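Local atomic coordinates of SmhA (Serratia marcescens, PDB entry 7A27), a protein that serves as one component of Smh, a tripartite alpha-pore-forming toxin, and probably acts with its partner proteins to perforate target membranes. Residues K53-V67 against K136-V150. Residues are numbered along the deposited sequence; the frame is centred on the assembly and turned at random.
Sequences KIKAYQNQLRQQAQV and KREMLEPLMGNFLNV
Tyr57 and Phe147 form an offset stack in an antiparallel helix pair of the elongated helical bundle of this alpha-pore-forming toxin component. Segments 53-67 and 136-150 run at 159° to each other, and their axes approach to 11.3 Å. No hydrogen bond joins them. The two ring centroids lie 4.1 Å apart, with the planes tilted by 18°. Both residues hold CG anti to the backbone N (chi1 -177° for Tyr57), which sends each ring across to the other helix. Phe147 CB also makes a CH-pi contact over the Tyr57 ring, 3.6 Å from its centroid. Leu61 CD1 lies against the opposite face of the Tyr57 ring, toward its rim, and Leu143 CG meets the ring edge in its plane. The tyrosine is thus held between three apolar neighbours. Ile54 CG1 lies at the edge of the Phe147 ring, 4.1 Å from CZ.

Further along, Leu143 sets its CD1 methyl against Gln60 CG at 3.6 Å. The Gln64 chain bends at chi2, and its CG packs on Leu140 CD2 and Met139 CE. Its NE2 gives a weak hydrogen bond to Gln60 OE1 on the same helix. Lys136 CE and Val67 CG1 touch at 4.0 Å at one end of the interface. At the other, the Lys53 chain meets Val150 CG2.

Helix 272-299 packs beside this pair: Gln281 takes part in a hydrogen bond with Tyr57 OH, Ala284 touches both Tyr57 and Leu61, and Tyr291 touches Lys136. Helix 14-37 meets segment 53-67 at Ala65.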
loop_
_atom_site.group_PDB
_atom_site.type_symbol
_atom_site.label_atom_id
_atom_site.label_comp_id
_atom_site.label_asym_id
_atom_site.label_seq_id
_atom_site.Cartn_x
_atom_site.Cartn_y
_atom_site.Cartn_z
ATOM N N LYS A 53 4.434 -18.967 21.756
ATOM C CA LYS A 53 5.156 -18.464 20.553
ATOM C C LYS A 53 4.144 -17.876 19.564
ATOM O O LYS A 53 4.481 -16.826 18.953
ATOM C CB LYS A 53 6.024 -19.545 19.898
ATOM C CG LYS A 53 6.990 -20.258 20.843
ATOM C CD LYS A 53 8.279 -20.803 20.258
ATOM C CE LYS A 53 9.209 -19.694 19.793
ATOM N NZ LYS A 53 10.635 -20.104 19.813
ATOM N N ILE A 54 2.963 -18.497 19.436
ATOM C CA ILE A 54 1.853 -18.018 18.559
ATOM C C ILE A 54 1.271 -16.723 19.147
ATOM O O ILE A 54 1.268 -15.708 18.428
ATOM C CB ILE A 54 0.760 -19.091 18.363
ATOM C CG1 ILE A 54 1.307 -20.352 17.687
ATOM C CG2 ILE A 54 -0.419 -18.522 17.580
ATOM C CD1 ILE A 54 0.371 -21.545 17.741
ATOM N N LYS A 55 0.788 -16.752 20.396
ATOM C CA LYS A 55 0.206 -15.570 21.095
ATOM C C LYS A 55 1.177 -14.381 21.021
ATOM O O LYS A 55 0.694 -13.263 20.802
ATOM C CB LYS A 55 -0.111 -15.885 22.560
ATOM C CG LYS A 55 -1.358 -16.729 22.794
ATOM C CD LYS A 55 -1.604 -17.060 24.260
ATOM C CE LYS A 55 -2.834 -17.920 24.495
ATOM N NZ LYS A 55 -2.906 -18.411 25.891
ATOM N N ALA A 56 2.485 -14.609 21.204
ATOM C CA ALA A 56 3.547 -13.570 21.174
ATOM C C ALA A 56 3.663 -12.992 19.765
ATOM O O ALA A 56 3.775 -11.765 19.653
ATOM C CB ALA A 56 4.875 -14.131 21.616
ATOM N N TYR A 57 3.658 -13.850 18.742
ATOM C CA TYR A 57 3.776 -13.440 17.323
ATOM C C TYR A 57 2.508 -12.695 16.908
ATOM O O TYR A 57 2.618 -11.621 16.290
ATOM C CB TYR A 57 4.039 -14.652 16.429
ATOM C CG TYR A 57 4.254 -14.369 14.957
ATOM C CD1 TYR A 57 5.243 -13.499 14.519
ATOM C CD2 TYR A 57 3.536 -15.058 13.993
ATOM C CE1 TYR A 57 5.472 -13.287 13.170
ATOM C CE2 TYR A 57 3.759 -14.865 12.640
ATOM C CZ TYR A 57 4.731 -13.979 12.225
ATOM O OH TYR A 57 4.941 -13.807 10.890
ATOM N N GLN A 58 1.339 -13.235 17.246
ATOM C CA GLN A 58 0.035 -12.628 16.885
ATOM C C GLN A 58 -0.038 -11.229 17.509
ATOM O O GLN A 58 -0.505 -10.291 16.814
ATOM C CB GLN A 58 -1.123 -13.535 17.314
ATOM C CG GLN A 58 -2.451 -13.149 16.688
ATOM C CD GLN A 58 -3.501 -14.218 16.853
ATOM O OE1 GLN A 58 -3.518 -14.975 17.827
ATOM N NE2 GLN A 58 -4.420 -14.254 15.900
ATOM N N ASN A 59 0.449 -11.083 18.745
ATOM C CA ASN A 59 0.459 -9.793 19.485
ATOM C C ASN A 59 1.407 -8.817 18.777
ATOM O O ASN A 59 0.991 -7.692 18.495
ATOM C CB ASN A 59 0.880 -9.940 20.946
ATOM C CG ASN A 59 0.668 -8.640 21.691
ATOM O OD1 ASN A 59 1.637 -7.959 22.017
ATOM N ND2 ASN A 59 -0.590 -8.250 21.875
ATOM N N GLN A 60 2.631 -9.256 18.471
ATOM C CA GLN A 60 3.673 -8.402 17.866
ATOM C C GLN A 60 3.202 -7.924 16.483
ATOM O O GLN A 60 3.542 -6.791 16.117
ATOM C CB GLN A 60 5.015 -9.138 17.954
ATOM C CG GLN A 60 6.212 -8.297 17.508
ATOM C CD GLN A 60 6.436 -6.992 18.251
ATOM O OE1 GLN A 60 6.467 -5.907 17.645
ATOM N NE2 GLN A 60 6.614 -7.096 19.566
ATOM N N LEU A 61 2.392 -8.713 15.768
ATOM C CA LEU A 61 1.848 -8.355 14.421
ATOM C C LEU A 61 0.746 -7.297 14.553
ATOM O O LEU A 61 0.748 -6.349 13.756
ATOM C CB LEU A 61 1.299 -9.594 13.708
ATOM C CG LEU A 61 2.337 -10.533 13.098
ATOM C CD1 LEU A 61 1.665 -11.814 12.645
ATOM C CD2 LEU A 61 3.084 -9.876 11.945
ATOM N N ARG A 62 -0.165 -7.449 15.513
ATOM C CA ARG A 62 -1.258 -6.470 15.734
ATOM C C ARG A 62 -0.647 -5.111 16.084
ATOM O O ARG A 62 -1.181 -4.100 15.596
ATOM C CB ARG A 62 -2.236 -6.985 16.791
ATOM C CG ARG A 62 -2.992 -8.219 16.328
ATOM C CD ARG A 62 -3.609 -8.987 17.468
ATOM N NE ARG A 62 -4.754 -8.307 18.047
ATOM C CZ ARG A 62 -5.998 -8.456 17.634
ATOM N NH1 ARG A 62 -6.285 -9.248 16.615
ATOM N NH2 ARG A 62 -6.955 -7.785 18.247
ATOM N N GLN A 63 0.447 -5.080 16.862
ATOM C CA GLN A 63 1.160 -3.820 17.213
ATOM C C GLN A 63 1.622 -3.157 15.911
ATOM O O GLN A 63 1.354 -1.969 15.735
ATOM C CB GLN A 63 2.348 -4.028 18.160
ATOM C CG GLN A 63 1.964 -4.629 19.505
ATOM C CD GLN A 63 3.103 -4.690 20.496
ATOM O OE1 GLN A 63 3.971 -3.838 20.530
ATOM N NE2 GLN A 63 3.097 -5.692 21.354
ATOM N N GLN A 64 2.231 -3.907 14.989
ATOM C CA GLN A 64 2.784 -3.335 13.732
ATOM C C GLN A 64 1.664 -2.949 12.767
ATOM O O GLN A 64 1.878 -1.990 11.998
ATOM C CB GLN A 64 3.781 -4.306 13.109
ATOM C CG GLN A 64 4.982 -4.524 14.013
ATOM C CD GLN A 64 5.551 -3.198 14.456
ATOM O OE1 GLN A 64 5.656 -2.244 13.679
ATOM N NE2 GLN A 64 5.884 -3.115 15.731
ATOM N N ALA A 65 0.541 -3.673 12.808
ATOM C CA ALA A 65 -0.659 -3.402 11.984
ATOM C C ALA A 65 -1.269 -2.082 12.451
ATOM O O ALA A 65 -1.564 -1.248 11.586
ATOM C CB ALA A 65 -1.647 -4.534 12.085
ATOM N N GLN A 66 -1.452 -1.909 13.761
ATOM C CA GLN A 66 -1.959 -0.643 14.362
ATOM C C GLN A 66 -1.022 0.509 13.969
ATOM O O GLN A 66 -1.538 1.539 13.525
ATOM C CB GLN A 66 -2.089 -0.776 15.877
ATOM C CG GLN A 66 -2.378 0.525 16.625
ATOM C CD GLN A 66 -2.427 0.298 18.118
ATOM O OE1 GLN A 66 -2.994 -0.683 18.607
ATOM N NE2 GLN A 66 -1.842 1.215 18.872
ATOM N N VAL A 67 0.295 0.338 14.092
ATOM C CA VAL A 67 1.270 1.416 13.759
ATOM C C VAL A 67 1.092 1.821 12.288
ATOM O O VAL A 67 0.946 3.032 12.008
ATOM C CB VAL A 67 2.719 1.025 14.082
ATOM C CG1 VAL A 67 3.698 2.026 13.501
ATOM C CG2 VAL A 67 2.947 0.924 15.578
ATOM N N LYS A 136 11.267 -0.245 9.641
ATOM C CA LYS A 136 10.230 -1.248 9.950
ATOM C C LYS A 136 10.524 -2.513 9.148
ATOM O O LYS A 136 10.504 -3.601 9.740
ATOM C CB LYS A 136 8.823 -0.722 9.640
ATOM C CG LYS A 136 8.219 0.207 10.679
ATOM C CD LYS A 136 8.070 -0.506 12.032
ATOM C CE LYS A 136 7.170 0.174 13.047
ATOM N NZ LYS A 136 7.647 1.507 13.487
ATOM N N ARG A 137 10.785 -2.393 7.851
ATOM C CA ARG A 137 11.065 -3.579 7.009
ATOM C C ARG A 137 12.148 -4.431 7.690
ATOM O O ARG A 137 11.934 -5.644 7.856
ATOM C CB ARG A 137 11.502 -3.156 5.606
ATOM C CG ARG A 137 11.942 -4.316 4.734
ATOM C CD ARG A 137 12.498 -3.859 3.405
ATOM N NE ARG A 137 13.103 -4.992 2.713
ATOM C CZ ARG A 137 13.585 -4.953 1.483
ATOM N NH1 ARG A 137 13.506 -3.837 0.775
ATOM N NH2 ARG A 137 14.124 -6.038 0.957
ATOM N N GLU A 138 13.242 -3.798 8.121
ATOM C CA GLU A 138 14.427 -4.472 8.712
ATOM C C GLU A 138 14.062 -5.149 10.038
ATOM O O GLU A 138 14.840 -6.031 10.448
ATOM C CB GLU A 138 15.596 -3.487 8.823
ATOM C CG GLU A 138 16.202 -3.162 7.456
ATOM C CD GLU A 138 17.089 -1.927 7.376
ATOM O OE1 GLU A 138 17.549 -1.477 8.444
ATOM O OE2 GLU A 138 17.313 -1.408 6.238
ATOM N N MET A 139 12.939 -4.791 10.673
ATOM C CA MET A 139 12.486 -5.420 11.947
ATOM C C MET A 139 11.413 -6.477 11.645
ATOM O O MET A 139 11.387 -7.509 12.338
ATOM C CB MET A 139 11.947 -4.402 12.956
ATOM C CG MET A 139 10.448 -4.153 12.844
ATOM S SD MET A 139 9.493 -4.115 14.404
ATOM C CE MET A 139 8.702 -5.728 14.451
ATOM N N LEU A 140 10.581 -6.261 10.624
ATOM C CA LEU A 140 9.497 -7.196 10.215
ATOM C C LEU A 140 10.057 -8.471 9.575
ATOM O O LEU A 140 9.518 -9.542 9.898
ATOM C CB LEU A 140 8.557 -6.487 9.236
ATOM C CG LEU A 140 7.569 -5.502 9.857
ATOM C CD1 LEU A 140 6.886 -4.674 8.783
ATOM C CD2 LEU A 140 6.530 -6.234 10.686
ATOM N N GLU A 141 11.065 -8.381 8.689
ATOM C CA GLU A 141 11.594 -9.570 7.956
ATOM C C GLU A 141 12.069 -10.611 8.967
ATOM O O GLU A 141 11.593 -11.741 8.930
ATOM C CB GLU A 141 12.647 -9.213 6.899
ATOM C CG GLU A 141 12.157 -8.199 5.877
ATOM C CD GLU A 141 12.803 -8.273 4.507
ATOM O OE1 GLU A 141 13.723 -7.456 4.207
ATOM O OE2 GLU A 141 12.296 -9.064 3.699
ATOM N N PRO A 142 12.991 -10.279 9.902
ATOM C CA PRO A 142 13.447 -11.230 10.914
ATOM C C PRO A 142 12.364 -11.751 11.869
ATOM O O PRO A 142 12.525 -12.837 12.361
ATOM C CB PRO A 142 14.466 -10.424 11.731
ATOM C CG PRO A 142 14.947 -9.371 10.771
ATOM C CD PRO A 142 13.695 -8.999 10.017
ATOM N N LEU A 143 11.317 -10.963 12.127
ATOM C CA LEU A 143 10.192 -11.353 13.019
ATOM C C LEU A 143 9.447 -12.517 12.366
ATOM O O LEU A 143 9.175 -13.515 13.069
ATOM C CB LEU A 143 9.235 -10.177 13.236
ATOM C CG LEU A 143 8.060 -10.472 14.182
ATOM C CD1 LEU A 143 8.490 -10.414 15.643
ATOM C CD2 LEU A 143 6.918 -9.505 13.961
ATOM N N MET A 144 9.113 -12.371 11.082
ATOM C CA MET A 144 8.410 -13.407 10.285
ATOM C C MET A 144 9.376 -14.576 10.033
ATOM O O MET A 144 8.954 -15.753 10.178
ATOM C CB MET A 144 7.913 -12.833 8.955
ATOM C CG MET A 144 7.007 -13.783 8.204
ATOM S SD MET A 144 6.336 -13.069 6.692
ATOM C CE MET A 144 7.833 -12.857 5.730
ATOM N N GLY A 145 10.629 -14.262 9.697
ATOM C CA GLY A 145 11.680 -15.261 9.453
ATOM C C GLY A 145 11.821 -16.219 10.623
ATOM O O GLY A 145 11.985 -17.431 10.380
ATOM N N ASN A 146 11.771 -15.702 11.851
ATOM C CA ASN A 146 11.948 -16.493 13.097
ATOM C C ASN A 146 10.720 -17.377 13.325
ATOM O O ASN A 146 10.883 -18.505 13.817
ATOM C CB ASN A 146 12.195 -15.608 14.318
ATOM C CG ASN A 146 13.580 -15.000 14.339
ATOM O OD1 ASN A 146 14.515 -15.523 13.736
ATOM N ND2 ASN A 146 13.719 -13.902 15.057
ATOM N N PHE A 147 9.530 -16.885 13.000
ATOM C CA PHE A 147 8.289 -17.662 13.218
ATOM C C PHE A 147 8.248 -18.780 12.172
ATOM O O PHE A 147 7.768 -19.873 12.527
ATOM C CB PHE A 147 7.042 -16.770 13.232
ATOM C CG PHE A 147 5.800 -17.493 13.698
ATOM C CD1 PHE A 147 5.661 -17.866 15.025
ATOM C CD2 PHE A 147 4.801 -17.852 12.805
ATOM C CE1 PHE A 147 4.537 -18.554 15.451
ATOM C CE2 PHE A 147 3.672 -18.536 13.234
ATOM C CZ PHE A 147 3.544 -18.891 14.555
ATOM N N LEU A 148 8.752 -18.546 10.951
ATOM C CA LEU A 148 8.812 -19.594 9.887
ATOM C C LEU A 148 9.722 -20.743 10.341
ATOM O O LEU A 148 9.299 -21.883 10.196
ATOM C CB LEU A 148 9.275 -18.997 8.557
ATOM C CG LEU A 148 8.169 -18.361 7.721
ATOM C CD1 LEU A 148 8.761 -17.537 6.578
ATOM C CD2 LEU A 148 7.218 -19.427 7.188
ATOM N N ASN A 149 10.896 -20.444 10.901
ATOM C CA ASN A 149 11.841 -21.461 11.431
ATOM C C ASN A 149 11.155 -22.279 12.540
ATOM O O ASN A 149 11.575 -23.438 12.764
ATOM C CB ASN A 149 13.137 -20.844 11.962
ATOM C CG ASN A 149 13.941 -20.114 10.909
ATOM O OD1 ASN A 149 13.815 -20.382 9.718
ATOM N ND2 ASN A 149 14.780 -19.185 11.334
ATOM N N VAL A 150 10.153 -21.697 13.215
ATOM C CA VAL A 150 9.380 -22.360 14.307
ATOM C C VAL A 150 8.384 -23.343 13.676
ATOM O O VAL A 150 8.292 -24.493 14.171
ATOM C CB VAL A 150 8.692 -21.341 15.238
ATOM C CG1 VAL A 150 7.679 -21.993 16.170
ATOM C CG2 VAL A 150 9.707 -20.534 16.029
#